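Local atomic coordinates of RNA-binding protein RO60 (Deinococcus radiodurans, PDB entry 2NVO), a protein that binds several small RNAs that accumulate during recovery from ultraviolet irradiation and contributes to the bacterium's resistance to it. Residues Leu275-Leu278 against Gly279-Gly282. Residues are numbered along the deposited sequence; the frame is centred on the assembly and turned at random.
Sequences LRNL and GNLG
Asn277 and Asn280, one helical turn apart, join their side-chain amides: ND2 of Asn280 donates to OD1 of Asn277 over 3.0 Å. The bond is nearly straight (N-H...O 164°); the acceptor lies close to the amide plane of Asn280, while the donor is tilted 24° from the carbonyl plane of Asn277. Each amide uses its other end within the same helix, Asn277 ND2 on the carbonyl O of Trp273 and Asn280 OD1 on Arg283 NH1, which fixes how both amides are flipped.

Leu281 can be followed outward. Its CB rests 3.4 Å from Leu278 O and slightly farther from Asn277 O. CG of Leu281 then comes within 3.2 Å of Asn277 O, and its CD1 stays beside that oxygen. With chi1 at -70°, CG lies anti to Leu281's own carbonyl carbon and points back toward Asn277 O; chi2 then lays CD1 over that carbonyl.

The backbone underneath is kinked: the amides of Gly279 and Asn280 make no bond to the preceding turn, and Leu281 N reaches Asn277 O only weakly. Leu281 N also bonds to Leu278 O, from above the carbonyl plane, and Gly282 N gives that oxygen a second bond of 3.0 Å, restoring the i to i+4 pattern.

This irregular turn belongs to helix 271-283 of the HEAT-like TROVE horseshoe. Tyr262 of helix 259-266 packs against Asn277, Asn280 and Leu281, whereas Leu278 meets Tyr325 of helix 315-326 and Leu347 of helix 341-354, wedging the kink among three neighbouring helices.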
ATOM      1  N   LEU A 275     -15.208  -3.691  -1.049  1.00 20.25           N
ATOM      2  CA  LEU A 275     -14.624  -3.608  -2.386  1.00 22.74           C
ATOM      3  C   LEU A 275     -13.873  -4.885  -2.768  1.00 19.62           C
ATOM      4  O   LEU A 275     -14.043  -5.407  -3.874  1.00 21.16           O
ATOM      5  CB  LEU A 275     -13.722  -2.385  -2.499  1.00 20.21           C
ATOM      6  CG  LEU A 275     -14.517  -1.088  -2.615  1.00 18.49           C
ATOM      7  CD1 LEU A 275     -13.614   0.131  -2.436  1.00 18.24           C
ATOM      8  CD2 LEU A 275     -15.232  -1.057  -3.938  1.00 17.40           C
ATOM      9  N   ARG A 276     -13.071  -5.410  -1.852  1.00 22.66           N
ATOM     10  CA  ARG A 276     -12.321  -6.626  -2.166  1.00 23.78           C
ATOM     11  C   ARG A 276     -13.104  -7.914  -1.965  1.00 25.45           C
ATOM     12  O   ARG A 276     -12.569  -8.994  -2.189  1.00 22.30           O
ATOM     13  CB  ARG A 276     -10.988  -6.680  -1.416  1.00 29.25           C
ATOM     14  CG  ARG A 276     -11.088  -6.646   0.087  1.00 31.02           C
ATOM     15  CD  ARG A 276      -9.748  -7.032   0.723  1.00 35.50           C
ATOM     16  NE  ARG A 276      -9.514  -6.281   1.957  1.00 41.49           N
ATOM     17  CZ  ARG A 276      -9.841  -6.709   3.175  1.00 39.03           C
ATOM     18  NH1 ARG A 276     -10.403  -7.903   3.341  1.00 37.88           N
ATOM     19  NH2 ARG A 276      -9.593  -5.941   4.233  1.00 43.95           N
ATOM     20  N   ASN A 277     -14.377  -7.813  -1.575  1.00 24.68           N
ATOM     21  CA  ASN A 277     -15.142  -9.012  -1.258  1.00 21.50           C
ATOM     22  C   ASN A 277     -16.378  -9.264  -2.118  1.00 23.44           C
ATOM     23  O   ASN A 277     -17.122 -10.221  -1.877  1.00 24.27           O
ATOM     24  CB  ASN A 277     -15.474  -9.063   0.241  1.00 26.25           C
ATOM     25  CG  ASN A 277     -14.305  -9.555   1.079  1.00 26.80           C
ATOM     26  OD1 ASN A 277     -14.028 -10.747   1.120  1.00 32.09           O
ATOM     27  ND2 ASN A 277     -13.626  -8.643   1.760  1.00 27.81           N
ATOM     28  N   LEU A 278     -16.589  -8.423  -3.126  1.00 17.58           N
ATOM     29  CA  LEU A 278     -17.711  -8.593  -4.034  1.00 18.96           C
ATOM     30  C   LEU A 278     -17.754  -9.992  -4.683  1.00 22.47           C
ATOM     31  O   LEU A 278     -18.819 -10.612  -4.800  1.00 19.43           O
ATOM     32  CB  LEU A 278     -17.713  -7.486  -5.091  1.00 16.78           C
ATOM     33  CG  LEU A 278     -17.806  -6.072  -4.493  1.00 18.42           C
ATOM     34  CD1 LEU A 278     -17.593  -5.026  -5.567  1.00 17.82           C
ATOM     35  CD2 LEU A 278     -19.172  -5.862  -3.808  1.00 13.72           C
ATOM     36  N   GLY A 279     -16.601 -10.489  -5.117  1.00 25.77           N
ATOM     37  CA  GLY A 279     -16.545 -11.807  -5.729  1.00 18.19           C
ATOM     38  C   GLY A 279     -16.910 -12.896  -4.735  1.00 21.22           C
ATOM     39  O   GLY A 279     -17.703 -13.794  -5.033  1.00 26.07           O
ATOM     40  N   ASN A 280     -16.328 -12.811  -3.549  1.00 19.07           N
ATOM     41  CA  ASN A 280     -16.648 -13.719  -2.457  1.00 27.78           C
ATOM     42  C   ASN A 280     -18.139 -13.763  -2.105  1.00 30.38           C
ATOM     43  O   ASN A 280     -18.611 -14.738  -1.518  1.00 30.31           O
ATOM     44  CB  ASN A 280     -15.833 -13.345  -1.214  1.00 28.20           C
ATOM     45  CG  ASN A 280     -14.401 -13.863  -1.272  1.00 34.79           C
ATOM     46  OD1 ASN A 280     -14.093 -14.776  -2.037  1.00 33.50           O
ATOM     47  ND2 ASN A 280     -13.524 -13.288  -0.455  1.00 33.09           N
ATOM     48  N   LEU A 281     -18.868 -12.704  -2.463  1.00 25.37           N
ATOM     49  CA  LEU A 281     -20.293 -12.584  -2.163  1.00 20.93           C
ATOM     50  C   LEU A 281     -21.129 -13.141  -3.301  1.00 26.52           C
ATOM     51  O   LEU A 281     -22.212 -13.687  -3.088  1.00 26.51           O
ATOM     52  CB  LEU A 281     -20.646 -11.112  -1.920  1.00 26.94           C
ATOM     53  CG  LEU A 281     -20.064 -10.555  -0.619  1.00 20.74           C
ATOM     54  CD1 LEU A 281     -19.961  -9.033  -0.621  1.00 27.09           C
ATOM     55  CD2 LEU A 281     -20.898 -11.033   0.555  1.00 32.14           C
ATOM     56  N   GLY A 282     -20.623 -13.005  -4.518  1.00 21.46           N
ATOM     57  CA  GLY A 282     -21.291 -13.579  -5.663  1.00 26.11           C
ATOM     58  C   GLY A 282     -21.179 -15.087  -5.574  1.00 31.77           C
ATOM     59  O   GLY A 282     -22.083 -15.815  -6.003  1.00 28.34           O
TER